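Prolyl 4-hydroxylase (Phytophthora capsici LT1534, PDB 6IUQ) probably hydroxylates proline residues as an iron(II)- and 2-oxoglutarate-dependent dioxygenase built on a double-stranded beta-helix core. Local coordinates at residues Y9-L20 with P108-E118. Sequence-based numbering, arbitrary orientation.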
ATOM      1  N   TYR A   9      11.866  26.317  -8.580  1.00 43.09           N
ATOM      2  CA  TYR A   9      12.221  25.090  -7.885  1.00 42.25           C
ATOM      3  C   TYR A   9      13.658  25.157  -7.404  1.00 43.60           C
ATOM      4  O   TYR A   9      14.518  25.724  -8.074  1.00 42.07           O
ATOM      5  CB  TYR A   9      12.003  23.878  -8.804  1.00 34.52           C
ATOM      6  CG  TYR A   9      10.555  23.717  -9.216  1.00 36.72           C
ATOM      7  CD1 TYR A   9       9.658  23.025  -8.412  1.00 31.54           C
ATOM      8  CD2 TYR A   9      10.074  24.285 -10.395  1.00 36.11           C
ATOM      9  CE1 TYR A   9       8.327  22.894  -8.770  1.00 29.58           C
ATOM     10  CE2 TYR A   9       8.737  24.159 -10.759  1.00 32.92           C
ATOM     11  CZ  TYR A   9       7.875  23.462  -9.942  1.00 31.20           C
ATOM     12  OH  TYR A   9       6.552  23.318 -10.300  1.00 30.07           O
ATOM     13  N   LYS A  10      13.914  24.564  -6.243  1.00 40.03           N
ATOM     14  CA  LYS A  10      15.244  24.596  -5.639  1.00 43.96           C
ATOM     15  C   LYS A  10      16.317  23.892  -6.471  1.00 40.23           C
ATOM     16  O   LYS A  10      17.513  24.086  -6.243  1.00 46.21           O
ATOM     17  CB  LYS A  10      15.195  23.970  -4.244  1.00 46.85           C
ATOM     18  CG  LYS A  10      15.376  24.968  -3.115  1.00 55.17           C
ATOM     19  CD  LYS A  10      16.853  25.145  -2.752  1.00 55.45           C
ATOM     20  CE  LYS A  10      17.419  23.912  -2.057  1.00 59.32           C
ATOM     21  NZ  LYS A  10      18.896  24.003  -1.868  1.00 58.52           N
ATOM     22  N   GLU A  11      15.891  23.078  -7.429  1.00 36.55           N
ATOM     23  CA  GLU A  11      16.820  22.265  -8.203  1.00 36.39           C
ATOM     24  C   GLU A  11      16.295  22.041  -9.615  1.00 34.56           C
ATOM     25  O   GLU A  11      15.093  21.949  -9.832  1.00 38.22           O
ATOM     26  CB  GLU A  11      17.053  20.930  -7.497  1.00 40.92           C
ATOM     27  CG  GLU A  11      17.821  19.905  -8.312  1.00 44.61           C
ATOM     28  CD  GLU A  11      18.081  18.629  -7.531  1.00 45.81           C
ATOM     29  OE1 GLU A  11      18.305  17.557  -8.164  1.00 41.34           O
ATOM     30  OE2 GLU A  11      18.063  18.711  -6.283  1.00 44.08           O
ATOM     31  N   SER A  12      17.193  21.965 -10.582  1.00 32.14           N
ATOM     32  CA  SER A  12      16.765  21.758 -11.947  1.00 40.81           C
ATOM     33  C   SER A  12      16.250  20.324 -12.085  1.00 36.00           C
ATOM     34  O   SER A  12      16.743  19.425 -11.412  1.00 40.45           O
ATOM     35  CB  SER A  12      17.911  22.050 -12.916  1.00 34.47           C
ATOM     36  OG  SER A  12      18.789  20.950 -13.010  1.00 40.29           O
ATOM     37  N   PHE A  13      15.246  20.108 -12.927  1.00 30.04           N
ATOM     38  CA  PHE A  13      14.713  18.758 -13.093  1.00 33.60           C
ATOM     39  C   PHE A  13      14.107  18.525 -14.465  1.00 31.81           C
ATOM     40  O   PHE A  13      13.833  19.458 -15.207  1.00 33.15           O
ATOM     41  CB  PHE A  13      13.661  18.464 -12.026  1.00 29.99           C
ATOM     42  CG  PHE A  13      12.373  19.207 -12.232  1.00 30.41           C
ATOM     43  CD1 PHE A  13      12.245  20.520 -11.812  1.00 27.41           C
ATOM     44  CD2 PHE A  13      11.287  18.585 -12.840  1.00 26.80           C
ATOM     45  CE1 PHE A  13      11.054  21.211 -12.001  1.00 33.87           C
ATOM     46  CE2 PHE A  13      10.091  19.259 -13.029  1.00 27.25           C
ATOM     47  CZ  PHE A  13       9.971  20.577 -12.611  1.00 28.05           C
ATOM     48  N   THR A  14      13.884  17.259 -14.777  1.00 35.58           N
ATOM     49  CA  THR A  14      13.221  16.875 -16.011  1.00 35.94           C
ATOM     50  C   THR A  14      11.985  16.046 -15.707  1.00 35.76           C
ATOM     51  O   THR A  14      12.072  15.014 -15.038  1.00 35.21           O
ATOM     52  CB  THR A  14      14.143  16.044 -16.923  1.00 38.03           C
ATOM     53  OG1 THR A  14      15.431  16.662 -16.991  1.00 44.10           O
ATOM     54  CG2 THR A  14      13.553  15.956 -18.311  1.00 34.41           C
ATOM     55  N   ARG A  15      10.835  16.504 -16.186  1.00 35.39           N
ATOM     56  CA  ARG A  15       9.641  15.685 -16.159  1.00 30.27           C
ATOM     57  C   ARG A  15       9.885  14.520 -17.116  1.00 32.95           C
ATOM     58  O   ARG A  15       9.612  14.631 -18.306  1.00 38.09           O
ATOM     59  CB  ARG A  15       8.419  16.499 -16.567  1.00 25.37           C
ATOM     60  CG  ARG A  15       7.108  15.773 -16.450  1.00 26.76           C
ATOM     61  CD  ARG A  15       5.998  16.667 -16.953  1.00 28.26           C
ATOM     62  NE  ARG A  15       5.887  17.905 -16.179  1.00 27.27           N
ATOM     63  CZ  ARG A  15       5.134  18.938 -16.550  1.00 31.78           C
ATOM     64  NH1 ARG A  15       4.452  18.887 -17.691  1.00 25.54           N
ATOM     65  NH2 ARG A  15       5.074  20.026 -15.794  1.00 29.01           N
ATOM     66  N   ASP A  16      10.419  13.417 -16.595  1.00 34.66           N
ATOM     67  CA  ASP A  16      10.958  12.351 -17.447  1.00 37.09           C
ATOM     68  C   ASP A  16      10.064  11.108 -17.500  1.00 31.31           C
ATOM     69  O   ASP A  16      10.344  10.101 -16.836  1.00 27.33           O
ATOM     70  CB  ASP A  16      12.371  11.954 -16.977  1.00 31.87           C
ATOM     71  CG  ASP A  16      13.191  11.282 -18.085  1.00 38.91           C
ATOM     72  OD1 ASP A  16      12.583  10.832 -19.089  1.00 34.49           O
ATOM     73  OD2 ASP A  16      14.437  11.200 -17.953  1.00 42.06           O
ATOM     74  N   TYR A  17       9.019  11.191 -18.322  1.00 26.52           N
ATOM     75  CA  TYR A  17       8.025  10.135 -18.469  1.00 26.49           C
ATOM     76  C   TYR A  17       8.594   8.804 -18.903  1.00 27.57           C
ATOM     77  O   TYR A  17       8.134   7.767 -18.459  1.00 27.78           O
ATOM     78  CB  TYR A  17       6.970  10.529 -19.494  1.00 29.96           C
ATOM     79  CG  TYR A  17       6.087  11.698 -19.136  1.00 40.95           C
ATOM     80  CD1 TYR A  17       5.335  11.699 -17.963  1.00 33.92           C
ATOM     81  CD2 TYR A  17       5.966  12.786 -20.003  1.00 38.36           C
ATOM     82  CE1 TYR A  17       4.501  12.767 -17.655  1.00 33.35           C
ATOM     83  CE2 TYR A  17       5.134  13.853 -19.706  1.00 38.04           C
ATOM     84  CZ  TYR A  17       4.399  13.833 -18.531  1.00 40.33           C
ATOM     85  OH  TYR A  17       3.573  14.892 -18.232  1.00 43.36           O
ATOM     86  N   GLU A  18       9.561   8.835 -19.809  1.00 28.36           N
ATOM     87  CA  GLU A  18      10.180   7.613 -20.299  1.00 32.87           C
ATOM     88  C   GLU A  18      10.975   6.892 -19.209  1.00 28.35           C
ATOM     89  O   GLU A  18      10.955   5.665 -19.133  1.00 32.34           O
ATOM     90  CB  GLU A  18      11.084   7.923 -21.499  1.00 37.72           C
ATOM     91  CG  GLU A  18      12.064   6.804 -21.821  1.00 43.92           C
ATOM     92  CD  GLU A  18      12.626   6.883 -23.228  1.00 65.81           C
ATOM     93  OE1 GLU A  18      12.489   7.951 -23.872  1.00 70.69           O
ATOM     94  OE2 GLU A  18      13.199   5.867 -23.686  1.00 68.71           O
ATOM     95  N   ARG A  19      11.674   7.647 -18.368  1.00 26.25           N
ATOM     96  CA  ARG A  19      12.363   7.057 -17.220  1.00 26.65           C
ATOM     97  C   ARG A  19      11.342   6.285 -16.371  1.00 30.04           C
ATOM     98  O   ARG A  19      11.562   5.127 -16.012  1.00 29.70           O
ATOM     99  CB  ARG A  19      13.068   8.138 -16.385  1.00 22.78           C
ATOM    100  CG  ARG A  19      13.716   7.619 -15.110  1.00 24.82           C
ATOM    101  CD  ARG A  19      14.162   8.742 -14.172  1.00 27.44           C
ATOM    102  NE  ARG A  19      14.846   8.203 -12.991  1.00 30.82           N
ATOM    103  CZ  ARG A  19      16.062   8.571 -12.594  1.00 29.99           C
ATOM    104  NH1 ARG A  19      16.733   9.492 -13.272  1.00 24.40           N
ATOM    105  NH2 ARG A  19      16.608   8.019 -11.521  1.00 23.35           N
ATOM    106  N   LEU A  20      10.210   6.928 -16.093  1.00 27.28           N
ATOM    107  CA  LEU A  20       9.163   6.333 -15.278  1.00 26.31           C
ATOM    108  C   LEU A  20       8.666   5.054 -15.920  1.00 29.02           C
ATOM    109  O   LEU A  20       8.610   4.003 -15.278  1.00 26.70           O
ATOM    110  CB  LEU A  20       8.022   7.322 -15.086  1.00 25.47           C
ATOM    111  CG  LEU A  20       6.839   6.868 -14.247  1.00 30.71           C
ATOM    112  CD1 LEU A  20       7.308   6.162 -12.971  1.00 31.03           C
ATOM    113  CD2 LEU A  20       5.966   8.077 -13.923  1.00 31.48           C
ATOM    114  N   PRO A 108       1.589  22.350 -11.007  1.00 30.89           N
ATOM    115  CA  PRO A 108       1.829  21.783 -12.345  1.00 28.19           C
ATOM    116  C   PRO A 108       2.492  20.401 -12.382  1.00 29.40           C
ATOM    117  O   PRO A 108       2.098  19.561 -13.212  1.00 25.87           O
ATOM    118  CB  PRO A 108       2.745  22.830 -13.004  1.00 29.66           C
ATOM    119  CG  PRO A 108       2.403  24.102 -12.325  1.00 27.99           C
ATOM    120  CD  PRO A 108       2.150  23.709 -10.880  1.00 29.89           C
ATOM    121  N   GLU A 109       3.489  20.159 -11.535  1.00 24.78           N
ATOM    122  CA  GLU A 109       4.126  18.851 -11.546  1.00 24.69           C
ATOM    123  C   GLU A 109       3.195  17.799 -10.948  1.00 22.14           C
ATOM    124  O   GLU A 109       3.170  16.653 -11.399  1.00 17.93           O
ATOM    125  CB  GLU A 109       5.468  18.875 -10.799  1.00 22.05           C
ATOM    126  CG  GLU A 109       6.487  19.837 -11.394  1.00 23.09           C
ATOM    127  CD  GLU A 109       6.703  19.618 -12.893  1.00 29.26           C
ATOM    128  OE1 GLU A 109       6.742  18.449 -13.352  1.00 26.29           O
ATOM    129  OE2 GLU A 109       6.818  20.629 -13.625  1.00 29.89           O
ATOM    130  N   LEU A 110       2.438  18.172  -9.923  1.00 23.59           N
ATOM    131  CA  LEU A 110       1.481  17.222  -9.360  1.00 24.42           C
ATOM    132  C   LEU A 110       0.332  16.996 -10.336  1.00 26.67           C
ATOM    133  O   LEU A 110      -0.181  15.887 -10.429  1.00 24.70           O
ATOM    134  CB  LEU A 110       0.962  17.701  -8.009  1.00 21.60           C
ATOM    135  CG  LEU A 110       1.966  17.592  -6.859  1.00 28.32           C
ATOM    136  CD1 LEU A 110       1.447  18.301  -5.602  1.00 24.68           C
ATOM    137  CD2 LEU A 110       2.291  16.123  -6.569  1.00 17.97           C
ATOM    138  N   ASP A 111      -0.050  18.034 -11.082  1.00 26.61           N
ATOM    139  CA  ASP A 111      -1.115  17.909 -12.070  1.00 23.54           C
ATOM    140  C   ASP A 111      -0.673  16.986 -13.206  1.00 23.16           C
ATOM    141  O   ASP A 111      -1.408  16.099 -13.618  1.00 26.40           O
ATOM    142  CB  ASP A 111      -1.509  19.286 -12.611  1.00 29.16           C
ATOM    143  CG  ASP A 111      -2.773  19.250 -13.473  1.00 35.89           C
ATOM    144  OD1 ASP A 111      -3.408  18.171 -13.594  1.00 35.16           O
ATOM    145  OD2 ASP A 111      -3.140  20.317 -14.022  1.00 42.45           O
ATOM    146  N   ALA A 112       0.539  17.187 -13.703  1.00 22.53           N
ATOM    147  CA  ALA A 112       1.118  16.301 -14.709  1.00 23.90           C
ATOM    148  C   ALA A 112       1.263  14.866 -14.201  1.00 24.23           C
ATOM    149  O   ALA A 112       1.109  13.911 -14.963  1.00 22.96           O
ATOM    150  CB  ALA A 112       2.471  16.826 -15.158  1.00 24.85           C
ATOM    151  N   LEU A 113       1.568  14.701 -12.920  1.00 20.63           N
ATOM    152  CA  LEU A 113       1.650  13.346 -12.390  1.00 23.32           C
ATOM    153  C   LEU A 113       0.250  12.751 -12.366  1.00 21.32           C
ATOM    154  O   LEU A 113       0.074  11.593 -12.678  1.00 15.89           O
ATOM    155  CB  LEU A 113       2.277  13.302 -10.996  1.00 19.43           C
ATOM    156  CG  LEU A 113       2.437  11.866 -10.462  1.00 23.61           C
ATOM    157  CD1 LEU A 113       3.093  10.949 -11.499  1.00 21.96           C
ATOM    158  CD2 LEU A 113       3.222  11.827  -9.157  1.00 15.29           C
ATOM    159  N   PHE A 114      -0.748  13.558 -12.036  1.00 21.74           N
ATOM    160  CA  PHE A 114      -2.116  13.055 -12.010  1.00 25.29           C
ATOM    161  C   PHE A 114      -2.555  12.562 -13.388  1.00 22.47           C
ATOM    162  O   PHE A 114      -3.234  11.563 -13.493  1.00 21.05           O
ATOM    163  CB  PHE A 114      -3.089  14.124 -11.514  1.00 26.84           C
ATOM    164  CG  PHE A 114      -4.529  13.679 -11.531  1.00 29.59           C
ATOM    165  CD1 PHE A 114      -5.085  13.055 -10.422  1.00 30.44           C
ATOM    166  CD2 PHE A 114      -5.329  13.881 -12.651  1.00 24.82           C
ATOM    167  CE1 PHE A 114      -6.411  12.642 -10.430  1.00 30.48           C
ATOM    168  CE2 PHE A 114      -6.649  13.459 -12.669  1.00 25.06           C
ATOM    169  CZ  PHE A 114      -7.191  12.843 -11.557  1.00 27.54           C
ATOM    170  N   HIS A 115      -2.145  13.259 -14.437  1.00 24.52           N
ATOM    171  CA  HIS A 115      -2.559  12.938 -15.798  1.00 22.36           C
ATOM    172  C   HIS A 115      -1.662  11.920 -16.477  1.00 23.13           C
ATOM    173  O   HIS A 115      -1.984  11.394 -17.540  1.00 24.35           O
ATOM    174  CB  HIS A 115      -2.604  14.221 -16.642  1.00 26.24           C
ATOM    175  CG  HIS A 115      -3.817  15.061 -16.382  1.00 31.59           C
ATOM    176  ND1 HIS A 115      -3.758  16.277 -15.739  1.00 35.41           N
ATOM    177  CD2 HIS A 115      -5.124  14.847 -16.672  1.00 26.47           C
ATOM    178  CE1 HIS A 115      -4.978  16.783 -15.656  1.00 34.03           C
ATOM    179  NE2 HIS A 115      -5.822  15.933 -16.210  1.00 28.13           N
ATOM    180  N   SER A 116      -0.522  11.640 -15.873  1.00 23.69           N
ATOM    181  CA  SER A 116       0.375  10.648 -16.446  1.00 26.86           C
ATOM    182  C   SER A 116      -0.258   9.254 -16.465  1.00 26.24           C
ATOM    183  O   SER A 116      -0.943   8.852 -15.522  1.00 27.23           O
ATOM    184  CB  SER A 116       1.691  10.623 -15.672  1.00 26.62           C
ATOM    185  OG  SER A 116       2.379   9.425 -15.943  1.00 29.03           O
ATOM    186  N   THR A 117      -0.041   8.522 -17.549  1.00 25.08           N
ATOM    187  CA  THR A 117      -0.554   7.161 -17.656  1.00 28.21           C
ATOM    188  C   THR A 117       0.548   6.123 -17.792  1.00 25.85           C
ATOM    189  O   THR A 117       0.273   4.979 -18.186  1.00 26.38           O
ATOM    190  CB  THR A 117      -1.482   6.987 -18.868  1.00 31.60           C
ATOM    191  OG1 THR A 117      -0.761   7.314 -20.064  1.00 30.69           O
ATOM    192  CG2 THR A 117      -2.711   7.851 -18.730  1.00 25.27           C
ATOM    193  N   GLU A 118       1.785   6.514 -17.489  1.00 24.49           N
ATOM    194  CA  GLU A 118       2.928   5.613 -17.658  1.00 24.44           C
ATOM    195  C   GLU A 118       2.758   4.366 -16.797  1.00 26.16           C
ATOM    196  O   GLU A 118       2.944   3.239 -17.268  1.00 29.53           O
ATOM    197  CB  GLU A 118       4.234   6.333 -17.323  1.00 25.55           C
ATOM    198  CG  GLU A 118       4.911   6.946 -18.552  1.00 33.68           C
ATOM    199  CD  GLU A 118       4.043   8.001 -19.234  1.00 40.86           C
ATOM    200  OE1 GLU A 118       3.426   8.825 -18.511  1.00 37.21           O
ATOM    201  OE2 GLU A 118       3.970   8.008 -20.488  1.00 45.06           O
TER
HETATM  202  O   HOH W   1       6.719  23.158 -13.357  1.00 37.38           O
HETATM  203  O   HOH W   2       0.962  14.288 -17.993  1.00 28.01           O
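The guanidinium of Arg15 lies with one face against the methyl of Ala112, whose CB sits 3.6 Å above the centre of the plane, and turns an edge to the carboxylate of Glu109. Alanine suits that place on helix 108-115, being small enough for the flat cation to lie close to the helix. At the edge, Arg15 grips side-on: NE donates to Glu109 OE1 at 3.0 Å and NH2 to Glu109 OE2 at 2.8 Å. Both oxygens lie near the guanidinium plane, yet the two flat groups are twisted by 46°, and NH2 comes from above the carboxylate plane. Extended through chi1 and chi2, the arginine bends at chi3 (-61°) to bring this edge round.

Phe13 presents its ring edge to the same carboxylate, with CZ 3.3 Å from Glu109 OE2, so the weakly positive ring hydrogens face the anion. One face of Tyr9 takes Phe13 CE1 near its rim. The hydroxyl of Tyr9 is hydrogen-bonded to Glu55 of helix 46-61.

Farther along, Arg15 CG packs over one face of Tyr17, near the rim; Ala112 O lies at the ring edge, near its plane, and a water joins it to Tyr17 OH. Past the Tyr17 ring, Glu118 OE1 approaches obliquely, 3.5 Å from Tyr17 CD1. Ser116, short and hydroxylated, steadies that oxygen by donating from OG to its anti lone pair, while the aliphatic part of Glu118 offers CB to Leu20 CG.

The N-terminal segment is thus held across a helix flanking the double-stranded beta-helix core. Because Glu109 is buried, the two-pronged salt bridge probably keeps its carboxylate ionised.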